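Local atomic coordinates of secretin XcpQ (Pseudomonas aeruginosa, PDB entry 4E9J), a protein that forms the outer membrane channel through which the type II secretion system exports proteins such as elastase LasB. Residues S57-A62 with R112-V117; I118-S123 with N149-S154; V180-Y185 with T218-I223. One frame throughout, in Å; residues are numbered along the deposited sequence.

Contact 1: S57-A62 with R112-V117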
ATOM      1  N   SER A  57     -13.060  11.013 -16.563  1.00 33.32           N
ATOM      2  CA  SER A  57     -14.093  11.708 -15.820  1.00 34.30           C
ATOM      3  C   SER A  57     -13.439  12.019 -14.460  1.00 37.72           C
ATOM      4  O   SER A  57     -12.928  11.111 -13.800  1.00 38.72           O
ATOM      5  CB  SER A  57     -15.353  10.857 -15.682  1.00 39.83           C
ATOM      6  OG  SER A  57     -15.925  10.579 -16.953  1.00 46.78           O
ATOM      7  N   VAL A  58     -13.370  13.304 -14.094  1.00 31.18           N
ATOM      8  CA  VAL A  58     -12.701  13.770 -12.882  1.00 29.92           C
ATOM      9  C   VAL A  58     -13.656  14.657 -12.135  1.00 35.55           C
ATOM     10  O   VAL A  58     -14.132  15.650 -12.690  1.00 35.36           O
ATOM     11  CB  VAL A  58     -11.401  14.509 -13.239  1.00 32.08           C
ATOM     12  CG1 VAL A  58     -10.633  14.904 -11.980  1.00 31.78           C
ATOM     13  CG2 VAL A  58     -10.543  13.657 -14.158  1.00 31.23           C
ATOM     14  N   VAL A  59     -13.907  14.320 -10.868  1.00 32.30           N
ATOM     15  CA  VAL A  59     -14.910  14.993 -10.054  1.00 32.10           C
ATOM     16  C   VAL A  59     -14.428  15.272  -8.646  1.00 36.25           C
ATOM     17  O   VAL A  59     -13.914  14.372  -7.989  1.00 33.49           O
ATOM     18  CB  VAL A  59     -16.184  14.117 -10.036  1.00 36.59           C
ATOM     19  CG1 VAL A  59     -17.262  14.680  -9.108  1.00 36.89           C
ATOM     20  CG2 VAL A  59     -16.725  13.908 -11.442  1.00 36.98           C
ATOM     21  N   SER A  60     -14.574  16.536  -8.200  1.00 34.09           N
ATOM     22  CA  SER A  60     -14.318  16.943  -6.828  1.00 34.08           C
ATOM     23  C   SER A  60     -15.345  18.002  -6.467  1.00 39.23           C
ATOM     24  O   SER A  60     -15.311  19.092  -7.041  1.00 38.03           O
ATOM     25  CB  SER A  60     -12.903  17.484  -6.653  1.00 37.08           C
ATOM     26  OG  SER A  60     -12.597  17.763  -5.294  1.00 34.03           O
ATOM     27  N   LYS A  61     -16.288  17.650  -5.578  1.00 37.13           N
ATOM     28  CA  LYS A  61     -17.290  18.572  -5.047  1.00 38.71           C
ATOM     29  C   LYS A  61     -16.635  19.340  -3.871  1.00 44.10           C
ATOM     30  O   LYS A  61     -17.021  20.473  -3.588  1.00 45.03           O
ATOM     31  CB  LYS A  61     -18.573  17.828  -4.608  1.00 41.05           C
ATOM     32  N   ALA A  62     -15.607  18.739  -3.243  1.00 38.44           N
ATOM     33  CA  ALA A  62     -14.789  19.370  -2.222  1.00 38.09           C
ATOM     34  C   ALA A  62     -13.856  20.386  -2.875  1.00 39.85           C
ATOM     35  O   ALA A  62     -13.331  20.145  -3.974  1.00 39.69           O
ATOM     36  CB  ALA A  62     -13.933  18.322  -1.533  1.00 39.27           C
ATOM     37  N   ARG A 112     -14.547   3.108 -19.302  1.00 57.78           N
ATOM     38  CA  ARG A 112     -15.027   4.296 -18.600  1.00 57.29           C
ATOM     39  C   ARG A 112     -14.662   4.257 -17.111  1.00 57.89           C
ATOM     40  O   ARG A 112     -15.304   3.535 -16.338  1.00 57.59           O
ATOM     41  CB  ARG A 112     -16.555   4.438 -18.785  1.00 58.95           C
ATOM     42  N   LEU A 113     -13.619   5.037 -16.717  1.00 49.90           N
ATOM     43  CA  LEU A 113     -13.174   5.149 -15.326  1.00 47.50           C
ATOM     44  C   LEU A 113     -13.361   6.571 -14.836  1.00 45.64           C
ATOM     45  O   LEU A 113     -12.976   7.514 -15.528  1.00 43.71           O
ATOM     46  CB  LEU A 113     -11.685   4.765 -15.186  1.00 47.16           C
ATOM     47  CG  LEU A 113     -11.310   3.358 -15.611  1.00 51.54           C
ATOM     48  CD1 LEU A 113      -9.864   3.070 -15.280  1.00 52.01           C
ATOM     49  CD2 LEU A 113     -12.211   2.331 -14.973  1.00 52.85           C
ATOM     50  N   GLU A 114     -13.958   6.731 -13.645  1.00 39.08           N
ATOM     51  CA  GLU A 114     -14.101   8.046 -13.028  1.00 36.12           C
ATOM     52  C   GLU A 114     -13.114   8.128 -11.877  1.00 35.05           C
ATOM     53  O   GLU A 114     -12.968   7.156 -11.153  1.00 31.62           O
ATOM     54  CB  GLU A 114     -15.526   8.310 -12.522  1.00 37.22           C
ATOM     55  CG  GLU A 114     -15.692   9.661 -11.820  1.00 39.67           C
ATOM     56  CD  GLU A 114     -17.050   9.958 -11.210  1.00 65.02           C
ATOM     57  OE1 GLU A 114     -18.066   9.416 -11.700  1.00 52.11           O
ATOM     58  OE2 GLU A 114     -17.101  10.765 -10.254  1.00 60.97           O
ATOM     59  N   THR A 115     -12.419   9.278 -11.729  1.00 32.38           N
ATOM     60  CA  THR A 115     -11.531   9.589 -10.605  1.00 30.61           C
ATOM     61  C   THR A 115     -12.276  10.608  -9.726  1.00 34.34           C
ATOM     62  O   THR A 115     -12.411  11.766 -10.124  1.00 32.79           O
ATOM     63  CB  THR A 115     -10.205  10.114 -11.091  1.00 39.46           C
ATOM     64  OG1 THR A 115      -9.605   9.114 -11.922  1.00 38.41           O
ATOM     65  CG2 THR A 115      -9.271  10.467  -9.933  1.00 39.08           C
ATOM     66  N   ARG A 116     -12.774  10.177  -8.546  1.00 28.73           N
ATOM     67  CA  ARG A 116     -13.558  11.020  -7.660  1.00 28.54           C
ATOM     68  C   ARG A 116     -12.851  11.295  -6.332  1.00 32.85           C
ATOM     69  O   ARG A 116     -12.267  10.377  -5.771  1.00 31.75           O
ATOM     70  CB  ARG A 116     -14.902  10.329  -7.359  1.00 27.38           C
ATOM     71  CG  ARG A 116     -15.889  11.305  -6.751  1.00 33.49           C
ATOM     72  CD  ARG A 116     -17.176  10.666  -6.346  1.00 34.77           C
ATOM     73  NE  ARG A 116     -17.980  10.279  -7.504  1.00 45.32           N
ATOM     74  CZ  ARG A 116     -19.187   9.741  -7.430  1.00 56.79           C
ATOM     75  NH1 ARG A 116     -19.741   9.497  -6.243  1.00 40.38           N
ATOM     76  NH2 ARG A 116     -19.847   9.419  -8.543  1.00 45.46           N
ATOM     77  N   VAL A 117     -12.909  12.542  -5.827  1.00 29.52           N
ATOM     78  CA  VAL A 117     -12.381  12.912  -4.517  1.00 28.81           C
ATOM     79  C   VAL A 117     -13.567  12.819  -3.556  1.00 33.59           C
ATOM     80  O   VAL A 117     -14.628  13.380  -3.831  1.00 33.47           O
ATOM     81  CB  VAL A 117     -11.771  14.334  -4.504  1.00 31.88           C
ATOM     82  CG1 VAL A 117     -11.261  14.692  -3.108  1.00 31.39           C
ATOM     83  CG2 VAL A 117     -10.641  14.465  -5.513  1.00 30.84           C
TER
HETATM   84  O   HOH W   1     -10.441   8.968 -14.488  1.00 37.29           O
HETATM   85  O   HOH W   2     -16.596  14.760  -4.980  1.00 34.49           O
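The carboxylate of Glu114 reaches across to Val59, its OE2 lying 3.4 Å from Val59 CG2 and nearly as close to Val59 CB. At its own edge the guanidinium of Arg116 takes up the same carboxylate: Arg116 NE gives a nearly straight hydrogen bond of 2.9 Å to Glu114 OE2, part of a salt bridge. The oxygen lies in the guanidinium plane, whereas NE meets it from above the carboxylate plane, 45° out of it. Glu114 can make this reach because CG is anti to the backbone N (chi1 178°) and the chain runs on extended. Two further polar atoms find partners outside the segments: Glu114 OE1 bonds to Ser157, and Arg116 NH1 forms a salt bridge with Glu164. Arg116 thus stands between two carboxylates, which probably favours the charged form of Glu114.

Beneath these groups, strands 55-61 and 114-119 run side by side in parallel, with segment axes 9° apart. Three backbone bonds of 2.8 to 3.1 Å join them, Thr115 N to Ser57 O, Val59 N to Thr115 O and Val117 N to Val59 O. The pairing joins the N0 domain to the N1 domain, so that one mixed sheet runs through both.

The other face carries Val58, Thr115, Ser60 and Val117. Val58 and Thr115 pack on Leu72 and Val76 of helix 66-79. Ser60 OG sits 3.6 Å from Val117 CB and is itself tied back to Ala62 O by a hydrogen bond. Thr115 OG1 bonds to Ser154 and to a water that also donates to Leu113 O; at the far end, a second water accepts from Lys61 N and donates to Val117 O, bridging the strands where they part.

Contact 2: I118-S123 with N149-S154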
ATOM      1  N   ILE A 118     -13.402  12.098  -2.452  1.00 31.44           N
ATOM      2  CA  ILE A 118     -14.444  11.876  -1.443  1.00 31.09           C
ATOM      3  C   ILE A 118     -13.950  12.513  -0.172  1.00 35.71           C
ATOM      4  O   ILE A 118     -12.958  12.056   0.375  1.00 34.59           O
ATOM      5  CB  ILE A 118     -14.732  10.356  -1.236  1.00 35.05           C
ATOM      6  CG1 ILE A 118     -15.185   9.704  -2.564  1.00 36.46           C
ATOM      7  CG2 ILE A 118     -15.821  10.145  -0.179  1.00 35.78           C
ATOM      8  CD1 ILE A 118     -15.495   8.183  -2.497  1.00 44.75           C
ATOM      9  N   GLN A 119     -14.588  13.578   0.299  1.00 34.25           N
ATOM     10  CA  GLN A 119     -14.161  14.185   1.549  1.00 34.74           C
ATOM     11  C   GLN A 119     -14.769  13.360   2.689  1.00 38.73           C
ATOM     12  O   GLN A 119     -15.867  12.838   2.549  1.00 36.69           O
ATOM     13  CB  GLN A 119     -14.619  15.645   1.633  1.00 36.71           C
ATOM     14  CG  GLN A 119     -13.960  16.407   2.785  1.00 47.84           C
ATOM     15  CD  GLN A 119     -13.676  17.831   2.404  1.00 62.37           C
ATOM     16  OE1 GLN A 119     -14.534  18.702   2.531  1.00 58.23           O
ATOM     17  NE2 GLN A 119     -12.490  18.090   1.875  1.00 52.38           N
ATOM     18  N   VAL A 120     -13.993  13.145   3.749  1.00 37.23           N
ATOM     19  CA  VAL A 120     -14.399  12.396   4.953  1.00 37.05           C
ATOM     20  C   VAL A 120     -14.552  13.439   6.056  1.00 39.13           C
ATOM     21  O   VAL A 120     -13.680  14.278   6.233  1.00 38.52           O
ATOM     22  CB  VAL A 120     -13.359  11.301   5.292  1.00 40.77           C
ATOM     23  CG1 VAL A 120     -13.735  10.546   6.561  1.00 40.91           C
ATOM     24  CG2 VAL A 120     -13.223  10.326   4.117  1.00 40.14           C
ATOM     25  N   GLN A 121     -15.663  13.396   6.777  1.00 37.12           N
ATOM     26  CA  GLN A 121     -15.994  14.387   7.795  1.00 37.77           C
ATOM     27  C   GLN A 121     -15.396  14.189   9.183  1.00 40.37           C
ATOM     28  O   GLN A 121     -14.778  15.113   9.696  1.00 41.29           O
ATOM     29  CB  GLN A 121     -17.534  14.478   7.921  1.00 39.97           C
ATOM     30  N   GLN A 122     -15.691  13.048   9.843  1.00 35.22           N
ATOM     31  CA  GLN A 122     -15.356  12.789  11.249  1.00 34.76           C
ATOM     32  C   GLN A 122     -14.086  12.017  11.502  1.00 40.13           C
ATOM     33  O   GLN A 122     -13.426  12.274  12.504  1.00 40.74           O
ATOM     34  CB  GLN A 122     -16.498  12.012  11.922  1.00 35.81           C
ATOM     35  CG  GLN A 122     -17.840  12.713  11.922  1.00 44.69           C
ATOM     36  CD  GLN A 122     -18.916  11.815  12.480  1.00 61.66           C
ATOM     37  OE1 GLN A 122     -19.880  11.453  11.796  1.00 54.73           O
ATOM     38  NE2 GLN A 122     -18.787  11.436  13.737  1.00 55.31           N
ATOM     39  N   SER A 123     -13.750  11.044  10.646  1.00 35.65           N
ATOM     40  CA  SER A 123     -12.589  10.200  10.879  1.00 33.35           C
ATOM     41  C   SER A 123     -11.378  10.589  10.039  1.00 35.64           C
ATOM     42  O   SER A 123     -11.548  11.026   8.884  1.00 32.69           O
ATOM     43  CB  SER A 123     -12.960   8.754  10.611  1.00 33.76           C
ATOM     44  OG  SER A 123     -14.103   8.466  11.393  1.00 37.41           O
ATOM     45  N   ASN A 149      -8.460  15.976   4.104  1.00 34.36           N
ATOM     46  CA  ASN A 149      -9.083  14.809   4.734  1.00 33.01           C
ATOM     47  C   ASN A 149     -10.023  14.112   3.732  1.00 33.75           C
ATOM     48  O   ASN A 149     -11.197  13.821   4.008  1.00 32.12           O
ATOM     49  CB  ASN A 149      -9.773  15.137   6.064  1.00 33.46           C
ATOM     50  CG  ASN A 149      -9.865  13.918   6.942  1.00 44.35           C
ATOM     51  OD1 ASN A 149      -8.848  13.302   7.250  1.00 35.51           O
ATOM     52  ND2 ASN A 149     -11.045  13.530   7.384  1.00 35.87           N
ATOM     53  N   ALA A 150      -9.465  13.873   2.539  1.00 29.71           N
ATOM     54  CA  ALA A 150     -10.185  13.290   1.439  1.00 29.58           C
ATOM     55  C   ALA A 150      -9.457  12.083   0.880  1.00 31.73           C
ATOM     56  O   ALA A 150      -8.250  11.909   1.081  1.00 31.52           O
ATOM     57  CB  ALA A 150     -10.386  14.345   0.343  1.00 30.70           C
ATOM     58  N   LEU A 151     -10.218  11.248   0.176  1.00 28.33           N
ATOM     59  CA  LEU A 151      -9.737  10.055  -0.519  1.00 29.17           C
ATOM     60  C   LEU A 151      -9.916  10.306  -2.015  1.00 30.97           C
ATOM     61  O   LEU A 151     -10.937  10.849  -2.390  1.00 30.27           O
ATOM     62  CB  LEU A 151     -10.632   8.846  -0.168  1.00 29.94           C
ATOM     63  CG  LEU A 151     -10.532   8.294   1.233  1.00 36.84           C
ATOM     64  CD1 LEU A 151     -11.659   7.307   1.506  1.00 36.68           C
ATOM     65  CD2 LEU A 151      -9.190   7.626   1.461  1.00 40.61           C
ATOM     66  N   ILE A 152      -9.000   9.837  -2.848  1.00 28.05           N
ATOM     67  CA  ILE A 152      -9.154   9.868  -4.300  1.00 28.95           C
ATOM     68  C   ILE A 152      -9.377   8.421  -4.692  1.00 32.96           C
ATOM     69  O   ILE A 152      -8.508   7.608  -4.413  1.00 32.05           O
ATOM     70  CB  ILE A 152      -7.955  10.425  -5.067  1.00 32.08           C
ATOM     71  CG1 ILE A 152      -7.743  11.894  -4.765  1.00 31.59           C
ATOM     72  CG2 ILE A 152      -8.183  10.224  -6.606  1.00 34.47           C
ATOM     73  CD1 ILE A 152      -6.360  12.372  -5.060  1.00 34.26           C
ATOM     74  N   ILE A 153     -10.517   8.106  -5.327  1.00 29.04           N
ATOM     75  CA  ILE A 153     -10.837   6.757  -5.806  1.00 29.60           C
ATOM     76  C   ILE A 153     -11.060   6.771  -7.324  1.00 31.37           C
ATOM     77  O   ILE A 153     -11.789   7.624  -7.802  1.00 28.91           O
ATOM     78  CB  ILE A 153     -12.128   6.236  -5.113  1.00 33.69           C
ATOM     79  CG1 ILE A 153     -11.988   6.330  -3.577  1.00 36.19           C
ATOM     80  CG2 ILE A 153     -12.483   4.794  -5.600  1.00 34.59           C
ATOM     81  CD1 ILE A 153     -12.682   5.189  -2.713  1.00 48.58           C
ATOM     82  N   SER A 154     -10.535   5.770  -8.040  1.00 27.72           N
ATOM     83  CA  SER A 154     -10.804   5.581  -9.460  1.00 29.53           C
ATOM     84  C   SER A 154     -11.542   4.265  -9.682  1.00 35.71           C
ATOM     85  O   SER A 154     -11.059   3.232  -9.255  1.00 37.55           O
ATOM     86  CB  SER A 154      -9.540   5.599 -10.306  1.00 30.29           C
ATOM     87  OG  SER A 154      -8.917   6.864 -10.221  1.00 32.77           O
TER
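One side-chain amide grips two backbone carbonyls: Asn149 ND2 donates to Val120 O and to Ser123 O, each at 3.0 Å. The bond to Ser123 is the straighter, with its oxygen in the amide plane, from which the Val120 oxygen is tilted; ND2 stands above both carbonyl planes, further so for Val120. With chi1 at -155° the Asn149 side chain is turned away from its own N, and the amide reaches the loop after Val120. Asn149 OD1 completes the clamp by accepting from Val125 N at the start of helix 125-132. The backbone of Asn149 has positive phi and psi, and together with Ala150 it faces Val145 in a G1 beta bulge.

From there strand 150-155 runs antiparallel to strand 114-119 within N1, where two helices pack on one face of the sheet in the KH-like fold of secretin N1 domains. Val120 N bonds to Asn149 O, and Ile118 and Leu151 form a hydrogen-bonded pair, with both bonds, Ile118 N to Leu151 O and Leu151 N to Ile118 O, within 2.9 Å. Next to it, Gln119 and Ala150 make a non-hydrogen-bonded pair.

Ile118, Leu151 and Ile153 share the face turned to the helices. Ile118 CD1 touches Ile153 CG1 at 4.1 Å, and Val120 CG2 meets Leu151 CD1 at 4.3 Å. Helix 125-132 covers Val120 and Leu151, while helix 157-171 packs on Leu151 and Ile153.

Contact 3: V180-Y185 with T218-I223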
ATOM      1  N   VAL A 180      -7.965  -9.318  11.544  1.00 24.20           N
ATOM      2  CA  VAL A 180      -7.959 -10.002  10.257  1.00 23.69           C
ATOM      3  C   VAL A 180      -7.885 -11.520  10.455  1.00 26.22           C
ATOM      4  O   VAL A 180      -7.040 -11.997  11.216  1.00 21.99           O
ATOM      5  CB  VAL A 180      -6.788  -9.484   9.416  1.00 28.17           C
ATOM      6  CG1 VAL A 180      -6.622 -10.312   8.153  1.00 28.46           C
ATOM      7  CG2 VAL A 180      -6.973  -8.007   9.104  1.00 27.94           C
ATOM      8  N   ILE A 181      -8.779 -12.268   9.757  1.00 22.40           N
ATOM      9  CA  ILE A 181      -8.828 -13.732   9.773  1.00 22.51           C
ATOM     10  C   ILE A 181      -8.703 -14.254   8.364  1.00 25.04           C
ATOM     11  O   ILE A 181      -9.592 -14.015   7.557  1.00 23.85           O
ATOM     12  CB  ILE A 181     -10.098 -14.283  10.408  1.00 27.06           C
ATOM     13  CG1 ILE A 181     -10.271 -13.765  11.806  1.00 29.86           C
ATOM     14  CG2 ILE A 181     -10.088 -15.844  10.396  1.00 27.96           C
ATOM     15  CD1 ILE A 181     -11.620 -14.009  12.323  1.00 46.88           C
ATOM     16  N   ASN A 182      -7.646 -15.000   8.089  1.00 22.57           N
ATOM     17  CA  ASN A 182      -7.385 -15.624   6.794  1.00 21.68           C
ATOM     18  C   ASN A 182      -8.083 -16.963   6.839  1.00 27.58           C
ATOM     19  O   ASN A 182      -7.675 -17.818   7.586  1.00 29.01           O
ATOM     20  CB  ASN A 182      -5.894 -15.829   6.606  1.00 18.94           C
ATOM     21  CG  ASN A 182      -5.159 -14.534   6.630  1.00 27.59           C
ATOM     22  OD1 ASN A 182      -5.130 -13.823   5.653  1.00 32.52           O
ATOM     23  ND2 ASN A 182      -4.604 -14.164   7.766  1.00 21.62           N
ATOM     24  N   LEU A 183      -9.162 -17.142   6.105  1.00 25.48           N
ATOM     25  CA  LEU A 183      -9.927 -18.387   6.163  1.00 25.28           C
ATOM     26  C   LEU A 183      -9.220 -19.501   5.402  1.00 27.18           C
ATOM     27  O   LEU A 183      -8.984 -19.357   4.211  1.00 26.36           O
ATOM     28  CB  LEU A 183     -11.340 -18.167   5.607  1.00 24.83           C
ATOM     29  CG  LEU A 183     -12.174 -17.083   6.259  1.00 28.69           C
ATOM     30  CD1 LEU A 183     -13.302 -16.697   5.365  1.00 28.52           C
ATOM     31  CD2 LEU A 183     -12.684 -17.509   7.613  1.00 33.81           C
ATOM     32  N   ARG A 184      -8.859 -20.599   6.086  1.00 24.87           N
ATOM     33  CA  ARG A 184      -8.173 -21.726   5.432  1.00 25.73           C
ATOM     34  C   ARG A 184      -9.143 -22.698   4.722  1.00 28.66           C
ATOM     35  O   ARG A 184      -8.768 -23.284   3.725  1.00 27.58           O
ATOM     36  CB  ARG A 184      -7.315 -22.497   6.471  1.00 26.13           C
ATOM     37  CG  ARG A 184      -6.479 -23.613   5.884  1.00 26.44           C
ATOM     38  CD  ARG A 184      -5.501 -24.196   6.890  1.00 33.52           C
ATOM     39  NE  ARG A 184      -4.679 -25.256   6.305  1.00 45.10           N
ATOM     40  CZ  ARG A 184      -3.857 -26.060   6.980  1.00 60.18           C
ATOM     41  NH1 ARG A 184      -3.741 -25.951   8.304  1.00 41.61           N
ATOM     42  NH2 ARG A 184      -3.150 -26.985   6.342  1.00 48.73           N
ATOM     43  N   TYR A 185     -10.325 -22.940   5.279  1.00 29.01           N
ATOM     44  CA  TYR A 185     -11.283 -23.925   4.756  1.00 29.76           C
ATOM     45  C   TYR A 185     -12.548 -23.314   4.143  1.00 35.57           C
ATOM     46  O   TYR A 185     -13.010 -23.781   3.106  1.00 36.38           O
ATOM     47  CB  TYR A 185     -11.692 -24.881   5.890  1.00 30.74           C
ATOM     48  CG  TYR A 185     -10.497 -25.498   6.575  1.00 33.80           C
ATOM     49  CD1 TYR A 185      -9.692 -26.429   5.918  1.00 34.89           C
ATOM     50  CD2 TYR A 185     -10.098 -25.070   7.835  1.00 34.76           C
ATOM     51  CE1 TYR A 185      -8.551 -26.956   6.523  1.00 36.47           C
ATOM     52  CE2 TYR A 185      -8.968 -25.598   8.454  1.00 35.61           C
ATOM     53  CZ  TYR A 185      -8.203 -26.553   7.804  1.00 42.27           C
ATOM     54  OH  TYR A 185      -7.088 -27.090   8.411  1.00 40.67           O
ATOM     55  N   THR A 218      -8.056 -12.222  -1.014  1.00 31.09           N
ATOM     56  CA  THR A 218      -7.177 -13.073  -0.200  1.00 30.49           C
ATOM     57  C   THR A 218      -7.952 -14.014   0.720  1.00 33.14           C
ATOM     58  O   THR A 218      -7.354 -14.677   1.569  1.00 32.84           O
ATOM     59  CB  THR A 218      -6.173 -12.194   0.538  1.00 42.21           C
ATOM     60  OG1 THR A 218      -6.893 -11.216   1.292  1.00 46.06           O
ATOM     61  CG2 THR A 218      -5.200 -11.503  -0.414  1.00 40.65           C
ATOM     62  N   ASN A 219      -9.267 -14.153   0.489  1.00 25.75           N
ATOM     63  CA  ASN A 219     -10.128 -15.043   1.243  1.00 23.44           C
ATOM     64  C   ASN A 219      -9.990 -14.801   2.744  1.00 24.21           C
ATOM     65  O   ASN A 219      -9.737 -15.740   3.520  1.00 22.47           O
ATOM     66  CB  ASN A 219      -9.872 -16.523   0.884  1.00 20.05           C
ATOM     67  CG  ASN A 219     -11.058 -17.396   1.239  1.00 27.32           C
ATOM     68  OD1 ASN A 219     -12.171 -17.082   0.890  1.00 26.29           O
ATOM     69  ND2 ASN A 219     -10.887 -18.484   1.963  1.00 23.20           N
ATOM     70  N   ARG A 220     -10.143 -13.541   3.143  1.00 21.70           N
ATOM     71  CA  ARG A 220     -10.024 -13.154   4.551  1.00 22.84           C
ATOM     72  C   ARG A 220     -11.137 -12.198   5.003  1.00 28.84           C
ATOM     73  O   ARG A 220     -11.735 -11.482   4.190  1.00 30.84           O
ATOM     74  CB  ARG A 220      -8.643 -12.544   4.786  1.00 25.19           C
ATOM     75  CG  ARG A 220      -8.484 -11.176   4.241  1.00 29.85           C
ATOM     76  CD  ARG A 220      -7.080 -10.634   4.414  1.00 32.77           C
ATOM     77  NE  ARG A 220      -7.054  -9.222   4.033  1.00 40.14           N
ATOM     78  CZ  ARG A 220      -6.126  -8.335   4.381  1.00 45.38           C
ATOM     79  NH1 ARG A 220      -6.241  -7.068   4.007  1.00 35.23           N
ATOM     80  NH2 ARG A 220      -5.088  -8.703   5.124  1.00 38.69           N
ATOM     81  N   LEU A 221     -11.399 -12.185   6.315  1.00 23.75           N
ATOM     82  CA  LEU A 221     -12.393 -11.329   6.935  1.00 23.31           C
ATOM     83  C   LEU A 221     -11.696 -10.247   7.708  1.00 25.79           C
ATOM     84  O   LEU A 221     -10.710 -10.515   8.401  1.00 22.99           O
ATOM     85  CB  LEU A 221     -13.240 -12.119   7.948  1.00 23.65           C
ATOM     86  CG  LEU A 221     -14.009 -13.306   7.414  1.00 28.93           C
ATOM     87  CD1 LEU A 221     -14.703 -14.031   8.549  1.00 29.19           C
ATOM     88  CD2 LEU A 221     -14.996 -12.880   6.354  1.00 28.84           C
ATOM     89  N   ILE A 222     -12.257  -9.047   7.667  1.00 21.09           N
ATOM     90  CA  ILE A 222     -11.791  -7.910   8.473  1.00 19.90           C
ATOM     91  C   ILE A 222     -12.919  -7.640   9.454  1.00 24.53           C
ATOM     92  O   ILE A 222     -14.037  -7.424   9.018  1.00 23.16           O
ATOM     93  CB  ILE A 222     -11.477  -6.706   7.611  1.00 21.96           C
ATOM     94  CG1 ILE A 222     -10.320  -7.023   6.657  1.00 21.89           C
ATOM     95  CG2 ILE A 222     -11.158  -5.490   8.477  1.00 20.17           C
ATOM     96  CD1 ILE A 222     -10.253  -6.068   5.450  1.00 29.63           C
ATOM     97  N   ILE A 223     -12.653  -7.779  10.750  1.00 23.68           N
ATOM     98  CA  ILE A 223     -13.652  -7.616  11.794  1.00 23.65           C
ATOM     99  C   ILE A 223     -13.407  -6.296  12.523  1.00 27.20           C
ATOM    100  O   ILE A 223     -12.302  -6.054  13.011  1.00 24.35           O
ATOM    101  CB  ILE A 223     -13.579  -8.793  12.785  1.00 27.80           C
ATOM    102  CG1 ILE A 223     -13.549 -10.174  12.070  1.00 29.36           C
ATOM    103  CG2 ILE A 223     -14.728  -8.697  13.841  1.00 29.27           C
ATOM    104  CD1 ILE A 223     -14.714 -10.420  11.072  1.00 36.34           C
TER
HETATM  105  O   HOH W   3      -4.065 -11.389   5.478  1.00 30.04           O
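Ile181 and Leu221 bond to each other twice through their backbones, N to O at 2.9 Å in both directions. Leu183 N continues the pairing to Asn219 O at 3.0 Å; Asn219 ND2 returns a more bent bond to Leu183 O, 3.1 Å long, and also bonds to Gly186 O. Leu183 CD1 lies 4.0 Å from Leu221 CG. On the other face Arg220 CG sits between the backbone N and the carbonyl carbon (chi1 74°), and the chain, extended from there to NE, runs alongside Asn182 and passes Val180, whose CG1 is 3.8 Å from Arg220 CD. A water joins the polar ends, donating to Asn182 OD1 at 2.7 Å and accepting from Arg220 NH2.

Strands 178-182 and 220-224 are antiparallel neighbours in the three-stranded sheet of the KH-like N2 domain. Asn219 and Arg220 both face Asp215 in a G1 beta bulge, and Asp215 holds Arg220 NE in a salt bridge. Asn219 OD1 accepts from Val188 N at the start of helix 188-201. Tyr178 and Asp177 of the second subunit bond to Arg220 NH2 and Asn182 N, and Val180 pairs with a strand of that chain, carrying the sheet across the dimer interface.

Overall arrangement
The contacts follow one another along the chain, each closing before the next opens, through the periplasmic N0, N1 and N2 domains; the membrane-inserted part of the channel is not in this chain. Contacts 1 and 2 lie 12 Å apart between centres and share strand 114-119, which has strand 55-61 on one edge and strand 150-155 on the other; Arg116 N to Ile153 O links them directly. One sheet thus runs from N0 into N1. Contact 3 stands apart in N2, its centre 26 Å from contact 2 and 32 Å from contact 1, with no touch to either. It borders the second subunit in this crystal homodimer, whereas contacts 1 and 2 meet no other chain of the assembly.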